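Local atomic coordinates of probable LRR receptor-like serine/threonine-protein kinase At4g26540 (Arabidopsis thaliana, PDB entry 5HZ0), a protein that serves at the plant cell surface as a receptor kinase for RGF peptide hormones, which maintain the root stem cell niche. Residues 176-182 with 199-205; 205-209 with 229-234; 448-454 with 470-476; 493-498 with 517-523. The protein carries 5 engineered substitutions. All coordinates share one frame; numbering follows the deposited sequence.

Interaction 1 of 4, residues 176-182 with 199-205; sequences ASIGNLK and PDEIGYC
K182 and Y204 run side by side and point the same way across two consecutive 3-10 turns, 176-180 and 200-204. These turns belong to adjoining repeats of the extracellular leucine-rich-repeat solenoid and lie in the loops between its strands. The lysine chain bends at chi2 (82°) and passes beside the tyrosine backbone, bringing K182 CE to 3.3 Å from Y204 O and K182 NZ to 3.8 Å from Y204 CB. The ammonium group then turns back within its own segment, where K182 NZ donates to G179 O over 3.1 Å. Y204 CB approaches that same carbonyl, whereas its ring leads away from the contact.

At the other end E201 lies against A176. With CG beside the backbone N (chi1 -67°) and a further bend at chi2, the glutamate chain curls over the alanine methyl, and A176 CB meets E201 OE1 at 3.5 Å. Between these two ends G179 brings bare backbone to the neighbouring turn, its CA facing E201 O.

Beneath the turns, I178 and I202 also lie side by side, pointing the same way, I178 CG2 touching I202 CG1 at 3.8 Å, and C205 SG lies close to the I178 and L181 carbonyl oxygens. The packing continues in both directions: I178 also packs on I154, and I202 on I226.

No hydrogen bond spans the two segments. The join therefore rests on apolar packing below and on aliphatic parts of charged side chains above, while backbone N-H groups of each 3-10 turn bond to carbonyls of their own segment.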
# COMPACT_ATOMS: atom_id res chain seq x y z
N ALA A 176 -4.88 -21.49 26.78
CA ALA A 176 -5.94 -22.43 26.45
C ALA A 176 -7.22 -22.05 27.21
O ALA A 176 -8.34 -22.39 26.82
CB ALA A 176 -5.50 -23.85 26.79
N SER A 177 -7.02 -21.28 28.28
CA SER A 177 -8.07 -20.66 29.07
C SER A 177 -9.12 -19.98 28.21
O SER A 177 -10.29 -19.93 28.58
CB SER A 177 -7.44 -19.56 29.92
OG SER A 177 -7.17 -20.00 31.22
N ILE A 178 -8.69 -19.42 27.09
CA ILE A 178 -9.57 -18.67 26.22
C ILE A 178 -10.79 -19.48 25.80
O ILE A 178 -11.86 -18.92 25.64
CB ILE A 178 -8.81 -18.07 25.00
CG1 ILE A 178 -9.27 -16.64 24.75
CG2 ILE A 178 -8.94 -18.94 23.74
CD1 ILE A 178 -8.93 -15.72 25.89
N GLY A 179 -10.64 -20.81 25.71
CA GLY A 179 -11.76 -21.66 25.35
C GLY A 179 -12.92 -21.72 26.35
O GLY A 179 -14.00 -22.29 26.07
N ASN A 180 -12.70 -21.17 27.54
CA ASN A 180 -13.74 -21.11 28.56
C ASN A 180 -14.69 -19.93 28.34
O ASN A 180 -15.71 -19.81 29.01
CB ASN A 180 -13.12 -21.03 29.96
CG ASN A 180 -12.85 -22.40 30.55
OD1 ASN A 180 -11.71 -22.72 30.92
ND2 ASN A 180 -13.89 -23.23 30.64
N LEU A 181 -14.36 -19.05 27.39
CA LEU A 181 -15.17 -17.87 27.24
C LEU A 181 -16.23 -18.23 26.24
O LEU A 181 -16.02 -18.13 25.03
CB LEU A 181 -14.31 -16.73 26.71
CG LEU A 181 -13.23 -16.28 27.69
CD1 LEU A 181 -12.43 -15.10 27.15
CD2 LEU A 181 -13.87 -15.94 29.02
N LYS A 182 -17.41 -18.55 26.75
CA LYS A 182 -18.43 -19.18 25.93
C LYS A 182 -19.33 -18.12 25.34
O LYS A 182 -20.13 -18.40 24.47
CB LYS A 182 -19.22 -20.18 26.77
CG LYS A 182 -19.04 -21.63 26.32
CD LYS A 182 -17.78 -22.24 26.89
CE LYS A 182 -17.53 -23.64 26.32
NZ LYS A 182 -16.26 -24.25 26.82
N PRO A 199 -4.33 -21.33 20.16
CA PRO A 199 -4.67 -22.60 20.82
C PRO A 199 -5.95 -23.20 20.24
O PRO A 199 -6.91 -22.48 19.95
CB PRO A 199 -4.90 -22.18 22.28
CG PRO A 199 -5.26 -20.73 22.20
CD PRO A 199 -4.60 -20.15 20.99
N ASP A 200 -5.97 -24.52 20.10
CA ASP A 200 -7.13 -25.24 19.62
C ASP A 200 -8.38 -24.99 20.46
O ASP A 200 -9.50 -24.96 19.93
CB ASP A 200 -6.84 -26.74 19.53
CG ASP A 200 -5.89 -27.06 18.41
OD1 ASP A 200 -4.67 -26.96 18.62
OD2 ASP A 200 -6.36 -27.39 17.30
N GLU A 201 -8.17 -24.76 21.75
CA GLU A 201 -9.28 -24.49 22.67
C GLU A 201 -10.15 -23.31 22.23
O GLU A 201 -11.25 -23.17 22.72
CB GLU A 201 -8.78 -24.24 24.09
CG GLU A 201 -8.16 -25.47 24.75
CD GLU A 201 -6.77 -25.80 24.23
OE1 GLU A 201 -6.14 -24.94 23.57
OE2 GLU A 201 -6.31 -26.94 24.48
N ILE A 202 -9.66 -22.47 21.32
CA ILE A 202 -10.46 -21.35 20.84
C ILE A 202 -11.71 -21.82 20.10
O ILE A 202 -12.68 -21.06 19.93
CB ILE A 202 -9.65 -20.38 19.93
CG1 ILE A 202 -10.16 -18.95 20.13
CG2 ILE A 202 -9.78 -20.78 18.46
CD1 ILE A 202 -9.59 -17.94 19.19
N GLY A 203 -11.70 -23.08 19.68
CA GLY A 203 -12.85 -23.69 19.06
C GLY A 203 -14.00 -23.93 20.03
O GLY A 203 -15.09 -24.30 19.60
N TYR A 204 -13.74 -23.74 21.32
CA TYR A 204 -14.75 -23.90 22.37
C TYR A 204 -15.54 -22.61 22.59
O TYR A 204 -16.50 -22.60 23.36
CB TYR A 204 -14.12 -24.33 23.71
CG TYR A 204 -13.71 -25.79 23.79
CD1 TYR A 204 -14.61 -26.80 23.47
CD2 TYR A 204 -12.42 -26.16 24.18
CE1 TYR A 204 -14.24 -28.12 23.55
CE2 TYR A 204 -12.04 -27.49 24.26
CZ TYR A 204 -12.96 -28.47 23.94
OH TYR A 204 -12.61 -29.79 24.00
N CYS A 205 -15.16 -21.53 21.92
CA CYS A 205 -15.82 -20.26 22.18
C CYS A 205 -16.93 -20.19 21.17
O CYS A 205 -16.71 -19.74 20.04
CB CYS A 205 -14.83 -19.12 21.91
SG CYS A 205 -13.29 -19.15 22.94

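Interaction 2 of 4, residues 205-209 with 229-234; sequences CTELQ and LKKLQS
Q209 O receives two backbone N-H groups from the next coil of the leucine-rich-repeat solenoid, Q233 N at 2.6 Å and S234 N at 3.0 Å. The first donor lies in the carbonyl plane on a lone pair, the second is tilted from that plane. The two glutamine side chains follow the same course: both extend beyond CG, and their amide planes lie only 13° apart, with Q209 OE1 3.5 Å from Q233 NE2 but badly angled for a bond; Q233 NE2 instead makes a weak one to E255 OE1.

Further back, type I turns from C205 to L208 and from L229 to L232 repeat one another. On one side of them a salt bridge joins K231 NZ to E207 OE2 over 3.2 Å, the lysine bending at chi2 and chi4 to meet the syn side of the carboxylate from somewhat out of its plane. On the buried side L229 CD1 rests on L208 CD2 at 3.7 Å, while L229 CD2 packs against C205 O.

The next shell continues the pattern, Q209 packing on Q185 and Q233 on W257. Where the segment enters strand 234-236, the S234 hydroxyl is fixed from the preceding repeat, S234 OG being hydrogen-bonded to both N210 OD1 and Y212 OH, the latter from a tyrosine of the peptide-recognition motif.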
# COMPACT_ATOMS: atom_id res chain seq x y z
N CYS A 205 -15.16 -21.53 21.92
CA CYS A 205 -15.82 -20.26 22.18
C CYS A 205 -16.93 -20.19 21.17
O CYS A 205 -16.71 -19.74 20.04
CB CYS A 205 -14.83 -19.12 21.91
SG CYS A 205 -13.29 -19.15 22.94
N THR A 206 -18.16 -20.49 21.60
CA THR A 206 -19.20 -20.86 20.65
C THR A 206 -19.79 -19.65 19.95
O THR A 206 -20.21 -19.72 18.80
CB THR A 206 -20.29 -21.76 21.28
OG1 THR A 206 -21.30 -20.95 21.93
CG2 THR A 206 -19.69 -22.71 22.29
N GLU A 207 -19.79 -18.53 20.66
CA GLU A 207 -20.29 -17.25 20.19
C GLU A 207 -19.28 -16.39 19.42
O GLU A 207 -19.61 -15.27 19.02
CB GLU A 207 -20.80 -16.46 21.38
CG GLU A 207 -21.92 -17.16 22.09
CD GLU A 207 -23.17 -17.25 21.21
OE1 GLU A 207 -23.84 -16.21 21.01
OE2 GLU A 207 -23.49 -18.36 20.72
N LEU A 208 -18.05 -16.88 19.24
CA LEU A 208 -17.05 -16.08 18.55
C LEU A 208 -17.48 -15.68 17.14
O LEU A 208 -17.87 -16.52 16.33
CB LEU A 208 -15.69 -16.77 18.51
CG LEU A 208 -14.54 -15.84 18.13
CD1 LEU A 208 -14.44 -14.73 19.17
CD2 LEU A 208 -13.27 -16.64 18.06
N GLN A 209 -17.38 -14.39 16.87
CA GLN A 209 -17.82 -13.77 15.64
C GLN A 209 -16.62 -13.22 14.89
O GLN A 209 -16.51 -13.43 13.67
CB GLN A 209 -18.88 -12.68 15.89
CG GLN A 209 -20.17 -13.24 16.50
CD GLN A 209 -21.37 -12.28 16.48
OE1 GLN A 209 -21.28 -11.15 15.99
NE2 GLN A 209 -22.49 -12.74 17.02
N LEU A 229 -16.87 -23.11 14.82
CA LEU A 229 -17.48 -21.88 15.32
C LEU A 229 -18.55 -21.42 14.32
O LEU A 229 -18.25 -20.83 13.27
CB LEU A 229 -16.39 -20.80 15.49
CG LEU A 229 -15.22 -21.09 16.44
CD1 LEU A 229 -14.30 -19.88 16.61
CD2 LEU A 229 -15.70 -21.55 17.79
N LYS A 230 -19.82 -21.62 14.67
CA LYS A 230 -20.92 -21.45 13.72
C LYS A 230 -21.35 -20.00 13.51
O LYS A 230 -21.97 -19.69 12.50
CB LYS A 230 -22.15 -22.30 14.08
CG LYS A 230 -21.88 -23.79 14.24
CD LYS A 230 -21.09 -24.41 13.07
CE LYS A 230 -20.81 -25.91 13.32
NZ LYS A 230 -19.70 -26.49 12.51
N LYS A 231 -21.00 -19.12 14.44
CA LYS A 231 -21.33 -17.70 14.33
C LYS A 231 -20.20 -16.85 13.75
O LYS A 231 -20.36 -15.64 13.61
CB LYS A 231 -21.76 -17.11 15.67
CG LYS A 231 -22.75 -17.92 16.48
CD LYS A 231 -24.11 -17.98 15.84
CE LYS A 231 -25.13 -18.54 16.81
NZ LYS A 231 -25.21 -17.73 18.07
N LEU A 232 -19.06 -17.47 13.43
CA LEU A 232 -17.88 -16.75 12.93
C LEU A 232 -18.15 -15.88 11.70
O LEU A 232 -18.72 -16.34 10.71
CB LEU A 232 -16.76 -17.74 12.61
CG LEU A 232 -15.36 -17.19 12.32
CD1 LEU A 232 -14.86 -16.44 13.54
CD2 LEU A 232 -14.38 -18.30 11.93
N GLN A 233 -17.74 -14.62 11.75
CA GLN A 233 -18.00 -13.69 10.66
C GLN A 233 -16.71 -13.20 10.02
O GLN A 233 -16.53 -13.26 8.80
CB GLN A 233 -18.90 -12.52 11.09
CG GLN A 233 -20.13 -12.98 11.88
CD GLN A 233 -21.17 -11.89 12.09
OE1 GLN A 233 -21.03 -10.77 11.61
NE2 GLN A 233 -22.22 -12.21 12.84
N SER A 234 -15.84 -12.61 10.82
CA SER A 234 -14.60 -12.08 10.27
C SER A 234 -13.38 -12.70 10.94
O SER A 234 -13.27 -12.79 12.16
CB SER A 234 -14.57 -10.56 10.35
OG SER A 234 -14.70 -10.13 11.69

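Interaction 3 of 4, residues 448-454 with 470-476; sequences LEFLDLH and SLKFIDF
F473 stacks on F450 across two parallel strands, 450-452 and 473-475, of consecutive leucine-rich repeats. Its CB already meets the partner ring, 3.6 Å from F450 CD2. With the ring anti to the backbone N (chi1 -177°, matched by 178° in F450), F473 CG lies over the CD2-CE2 bond of F450, and F473 CD1 comes to 3.4 Å from F450 CE2. Farther out, F473 CE1 is 3.7 Å from F450 CZ, and F473 CZ at the tip is left beside F450 CE2 at 4.1 Å. The result is an offset stack, with planes at 7° and centroids 4.3 Å apart. F426 extends it on the far side of F450, and F473 also packs on K497.

Just before the rings the backbones pair, E449 O taking both K472 N and F473 N. On the sheet face opposite the rings, L451 CD2 meets the edge of the F476 ring, 3.7 Å from F476 CZ.

D452 and D475 share the phenylalanines' face, their carboxylate planes nearly parallel and D452 OD1 3.7 Å from D475 OD2. H454 ND1 donates to D452 OD1 over 2.6 Å, and D475 OD1 is held by S477 OG. Such close carboxylates would probably favour a protonated H454, whose charge could offset theirs.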
# COMPACT_ATOMS: atom_id res chain seq x y z
N LEU A 448 -3.38 11.96 -19.80
CA LEU A 448 -2.28 10.99 -19.81
C LEU A 448 -1.00 11.64 -19.31
O LEU A 448 -0.50 12.59 -19.90
CB LEU A 448 -2.07 10.51 -21.25
CG LEU A 448 -0.98 9.47 -21.42
CD1 LEU A 448 -1.47 8.23 -20.69
CD2 LEU A 448 -0.67 9.22 -22.90
N GLU A 449 -0.50 11.16 -18.17
CA GLU A 449 0.78 11.64 -17.66
C GLU A 449 2.00 10.74 -17.84
O GLU A 449 3.12 11.22 -17.80
CB GLU A 449 0.63 12.01 -16.19
CG GLU A 449 -0.46 13.02 -16.00
CD GLU A 449 -0.53 13.51 -14.58
OE1 GLU A 449 -0.54 12.66 -13.65
OE2 GLU A 449 -0.58 14.75 -14.40
N PHE A 450 1.79 9.46 -18.11
CA PHE A 450 2.90 8.51 -18.16
C PHE A 450 2.72 7.61 -19.36
O PHE A 450 1.76 6.85 -19.41
CB PHE A 450 2.95 7.67 -16.88
CG PHE A 450 4.04 6.61 -16.86
CD1 PHE A 450 3.93 5.45 -17.62
CD2 PHE A 450 5.18 6.77 -16.06
CE1 PHE A 450 4.92 4.48 -17.59
CE2 PHE A 450 6.18 5.78 -16.03
CZ PHE A 450 6.04 4.64 -16.80
N LEU A 451 3.66 7.68 -20.30
CA LEU A 451 3.58 6.88 -21.51
C LEU A 451 4.92 6.14 -21.72
O LEU A 451 5.94 6.75 -22.10
CB LEU A 451 3.25 7.79 -22.69
CG LEU A 451 3.16 7.13 -24.05
CD1 LEU A 451 2.16 5.98 -24.03
CD2 LEU A 451 2.80 8.16 -25.11
N ASP A 452 4.88 4.82 -21.52
CA ASP A 452 6.06 3.99 -21.70
C ASP A 452 5.83 3.01 -22.85
O ASP A 452 5.12 2.01 -22.70
CB ASP A 452 6.29 3.21 -20.41
CG ASP A 452 7.71 2.65 -20.28
OD1 ASP A 452 8.46 2.56 -21.29
OD2 ASP A 452 8.05 2.29 -19.13
N LEU A 453 6.44 3.29 -24.00
CA LEU A 453 6.44 2.39 -25.17
C LEU A 453 7.76 1.60 -25.46
O LEU A 453 7.90 1.00 -26.52
CB LEU A 453 5.95 3.13 -26.42
CG LEU A 453 4.58 3.83 -26.29
CD1 LEU A 453 4.09 4.39 -27.63
CD2 LEU A 453 3.55 2.89 -25.68
N HIS A 454 8.74 1.67 -24.55
CA HIS A 454 10.09 1.18 -24.88
C HIS A 454 10.21 -0.31 -25.25
O HIS A 454 9.42 -1.14 -24.81
CB HIS A 454 11.12 1.58 -23.80
CG HIS A 454 11.15 0.70 -22.59
ND1 HIS A 454 10.59 1.08 -21.38
CD2 HIS A 454 11.69 -0.52 -22.38
CE1 HIS A 454 10.78 0.13 -20.49
NE2 HIS A 454 11.44 -0.86 -21.07
N SER A 470 -0.34 17.03 -21.48
CA SER A 470 -0.34 16.75 -20.05
C SER A 470 0.74 15.76 -19.65
O SER A 470 0.90 15.47 -18.47
CB SER A 470 -1.71 16.20 -19.63
OG SER A 470 -2.00 15.02 -20.36
N LEU A 471 1.47 15.24 -20.65
CA LEU A 471 2.55 14.26 -20.44
C LEU A 471 3.66 14.71 -19.49
O LEU A 471 4.17 15.82 -19.55
CB LEU A 471 3.12 13.74 -21.77
CG LEU A 471 2.30 12.55 -22.31
CD1 LEU A 471 2.58 12.21 -23.77
CD2 LEU A 471 2.49 11.33 -21.41
N LYS A 472 4.01 13.81 -18.59
CA LYS A 472 5.04 14.00 -17.61
C LYS A 472 6.22 13.10 -17.99
O LYS A 472 7.38 13.55 -18.09
CB LYS A 472 4.54 13.70 -16.20
CG LYS A 472 3.64 14.79 -15.59
CD LYS A 472 3.62 14.65 -14.07
CE LYS A 472 2.39 15.27 -13.44
NZ LYS A 472 2.39 16.75 -13.59
N PHE A 473 5.91 11.81 -18.12
CA PHE A 473 6.90 10.80 -18.44
C PHE A 473 6.73 10.26 -19.87
O PHE A 473 5.65 9.85 -20.27
CB PHE A 473 6.83 9.66 -17.41
CG PHE A 473 7.86 8.57 -17.60
CD1 PHE A 473 7.67 7.55 -18.52
CD2 PHE A 473 9.03 8.56 -16.83
CE1 PHE A 473 8.61 6.56 -18.69
CE2 PHE A 473 9.97 7.57 -16.99
CZ PHE A 473 9.76 6.56 -17.92
N ILE A 474 7.82 10.25 -20.64
CA ILE A 474 7.82 9.64 -21.97
C ILE A 474 9.02 8.71 -22.15
O ILE A 474 10.14 9.15 -22.02
CB ILE A 474 7.89 10.70 -23.09
CG1 ILE A 474 6.61 11.53 -23.11
CG2 ILE A 474 8.10 10.05 -24.45
CD1 ILE A 474 6.62 12.57 -24.21
N ASP A 475 8.78 7.43 -22.43
CA ASP A 475 9.87 6.55 -22.81
C ASP A 475 9.54 5.81 -24.11
O ASP A 475 8.76 4.87 -24.11
CB ASP A 475 10.09 5.54 -21.67
CG ASP A 475 11.43 4.80 -21.78
OD1 ASP A 475 12.06 4.88 -22.85
OD2 ASP A 475 11.82 4.14 -20.79
N PHE A 476 10.17 6.23 -25.20
CA PHE A 476 10.07 5.59 -26.52
C PHE A 476 11.32 4.79 -26.88
O PHE A 476 11.52 4.39 -28.03
CB PHE A 476 9.70 6.58 -27.62
CG PHE A 476 8.37 7.27 -27.41
CD1 PHE A 476 7.42 6.74 -26.53
CD2 PHE A 476 8.06 8.44 -28.08
CE1 PHE A 476 6.21 7.38 -26.33
CE2 PHE A 476 6.85 9.08 -27.88
CZ PHE A 476 5.93 8.54 -27.01

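Interaction 4 of 4, residues 493-498 with 517-523; sequences TELTKL and RSLQLLN
T496 O is gripped by two successive backbone donors of the following leucine-rich repeat, Q520 N at 2.7 Å and L521 N at 3.1 Å. L521 N lies in the carbonyl plane, whereas Q520 N is tilted from it. This forked acceptor opens the parallel pairing of strands 497-499 and 521-523, which goes on with L498 N to L521 O.

Above the fork the side chains of T496 and Q520 meet at an angle. T496 OG1, opposite its own N across the CA-CB bond (chi1 174°), lies against the Q520 amide as a whole, the closest atom being Q520 CD at 3.5 Å. K497 CG touches L521 CB on this same side of the strands. At the start of the contact S518 OG donates to T493 O over 2.9 Å, tying together the loops that lead into the strands.

The inward side is leucine throughout. L495 and L519 lie side by side, L495 CG 3.9 Å from L519 CD1, and L498 and L522 repeat this relation with L498 CD2 3.9 Å from L522 CD1. L519 CD1 also reaches L498 CB, so the two pairs form one continuous layer; I474 extends it on the side of the preceding repeat, and L547 on that of the next.

N523, whose OD1 is held by G525 N and whose side chain is about 4 Å from a bound N-acetylglucosamine, closes the pairing: N523 N reaches L498 O at 2.9 Å, almost in line with the carbonyl.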
# COMPACT_ATOMS: atom_id res chain seq x y z
N THR A 493 5.15 21.04 -21.69
CA THR A 493 5.80 21.84 -20.65
C THR A 493 5.71 21.18 -19.29
O THR A 493 6.19 21.72 -18.29
CB THR A 493 5.15 23.23 -20.56
OG1 THR A 493 3.78 23.10 -20.12
CG2 THR A 493 5.18 23.93 -21.92
N GLU A 494 5.04 20.03 -19.25
CA GLU A 494 4.94 19.25 -18.02
C GLU A 494 5.97 18.13 -18.02
O GLU A 494 6.10 17.41 -17.04
CB GLU A 494 3.54 18.66 -17.90
CG GLU A 494 2.43 19.68 -18.03
CD GLU A 494 2.34 20.60 -16.83
OE1 GLU A 494 1.44 20.37 -16.00
OE2 GLU A 494 3.17 21.54 -16.71
N LEU A 495 6.70 17.99 -19.12
CA LEU A 495 7.52 16.81 -19.30
C LEU A 495 8.67 16.83 -18.30
O LEU A 495 9.51 17.72 -18.32
CB LEU A 495 8.06 16.81 -20.73
CG LEU A 495 8.58 15.52 -21.37
CD1 LEU A 495 7.57 14.40 -21.17
CD2 LEU A 495 8.82 15.78 -22.85
N THR A 496 8.68 15.86 -17.40
CA THR A 496 9.77 15.68 -16.45
C THR A 496 10.93 14.84 -17.02
O THR A 496 12.10 15.10 -16.77
CB THR A 496 9.26 15.12 -15.10
OG1 THR A 496 10.37 14.82 -14.25
CG2 THR A 496 8.45 13.84 -15.30
N LYS A 497 10.57 13.80 -17.77
CA LYS A 497 11.49 12.77 -18.21
C LYS A 497 11.18 12.39 -19.64
O LYS A 497 10.05 12.00 -19.94
CB LYS A 497 11.35 11.53 -17.34
CG LYS A 497 11.64 11.79 -15.89
CD LYS A 497 11.83 10.52 -15.11
CE LYS A 497 12.05 10.86 -13.66
NZ LYS A 497 12.14 9.60 -12.88
N LEU A 498 12.18 12.50 -20.51
CA LEU A 498 12.02 12.16 -21.92
C LEU A 498 13.16 11.24 -22.37
O LEU A 498 14.32 11.64 -22.40
CB LEU A 498 12.01 13.41 -22.79
CG LEU A 498 12.03 13.16 -24.29
CD1 LEU A 498 10.85 12.28 -24.68
CD2 LEU A 498 12.04 14.45 -25.10
N ARG A 517 10.17 23.24 -19.59
CA ARG A 517 10.72 23.91 -18.42
C ARG A 517 10.80 22.96 -17.26
O ARG A 517 11.41 23.25 -16.24
CB ARG A 517 9.86 25.12 -18.05
CG ARG A 517 10.46 26.03 -16.97
CD ARG A 517 11.65 26.85 -17.49
NE ARG A 517 11.36 27.44 -18.80
CZ ARG A 517 11.96 28.51 -19.30
NH1 ARG A 517 12.89 29.15 -18.60
NH2 ARG A 517 11.62 28.95 -20.51
N SER A 518 10.13 21.82 -17.40
CA SER A 518 10.07 20.86 -16.32
C SER A 518 11.05 19.70 -16.49
O SER A 518 11.08 18.78 -15.68
CB SER A 518 8.64 20.36 -16.14
OG SER A 518 7.78 21.44 -15.83
N LEU A 519 11.87 19.74 -17.54
CA LEU A 519 12.60 18.54 -17.93
C LEU A 519 13.78 18.28 -17.00
O LEU A 519 14.75 19.02 -16.98
CB LEU A 519 13.11 18.72 -19.35
CG LEU A 519 13.35 17.46 -20.16
CD1 LEU A 519 12.13 16.56 -20.08
CD2 LEU A 519 13.64 17.83 -21.60
N GLN A 520 13.67 17.20 -16.23
CA GLN A 520 14.73 16.70 -15.36
C GLN A 520 15.69 15.72 -16.07
O GLN A 520 16.89 15.72 -15.82
CB GLN A 520 14.14 16.07 -14.09
CG GLN A 520 13.45 17.08 -13.16
CD GLN A 520 12.62 16.41 -12.07
OE1 GLN A 520 12.85 15.25 -11.72
NE2 GLN A 520 11.64 17.13 -11.53
N LEU A 521 15.14 14.88 -16.94
CA LEU A 521 15.93 13.82 -17.52
C LEU A 521 15.75 13.84 -19.02
O LEU A 521 14.61 13.83 -19.49
CB LEU A 521 15.52 12.46 -16.95
CG LEU A 521 16.27 11.20 -17.42
CD1 LEU A 521 16.36 10.17 -16.31
CD2 LEU A 521 15.61 10.56 -18.65
N LEU A 522 16.86 13.86 -19.75
CA LEU A 522 16.78 13.78 -21.21
C LEU A 522 17.76 12.75 -21.76
O LEU A 522 18.98 12.90 -21.65
CB LEU A 522 17.01 15.15 -21.86
CG LEU A 522 17.07 15.13 -23.39
CD1 LEU A 522 15.73 14.71 -24.00
CD2 LEU A 522 17.52 16.47 -23.95
N ASN A 523 17.21 11.70 -22.36
CA ASN A 523 18.03 10.69 -22.99
C ASN A 523 17.81 10.64 -24.50
O ASN A 523 16.78 10.19 -24.97
CB ASN A 523 17.76 9.32 -22.39
CG ASN A 523 18.85 8.33 -22.74
OD1 ASN A 523 19.71 8.60 -23.58
ND2 ASN A 523 18.84 7.18 -22.09

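From the N terminus, the four contacts follow one another in series, and none nests within or crosses another. Interaction 1 closes the coil from 176 to 205 at its 3-10 turns. Interaction 2 starts from the shared C205 and closes the next coil, carrying the stacking from the turns towards the strands; L229 also touches the G203 carbonyl of interaction 1. Much farther round the arc, with centres more than 50 Å from either, interaction 3 joins strands 450-452 and 473-475, and interaction 4 joins 497-499 and 521-523. Strands 473-475 and 497-499 are themselves neighbours, probably bonded from K472 O to T496 N, so four consecutive strands become continuous.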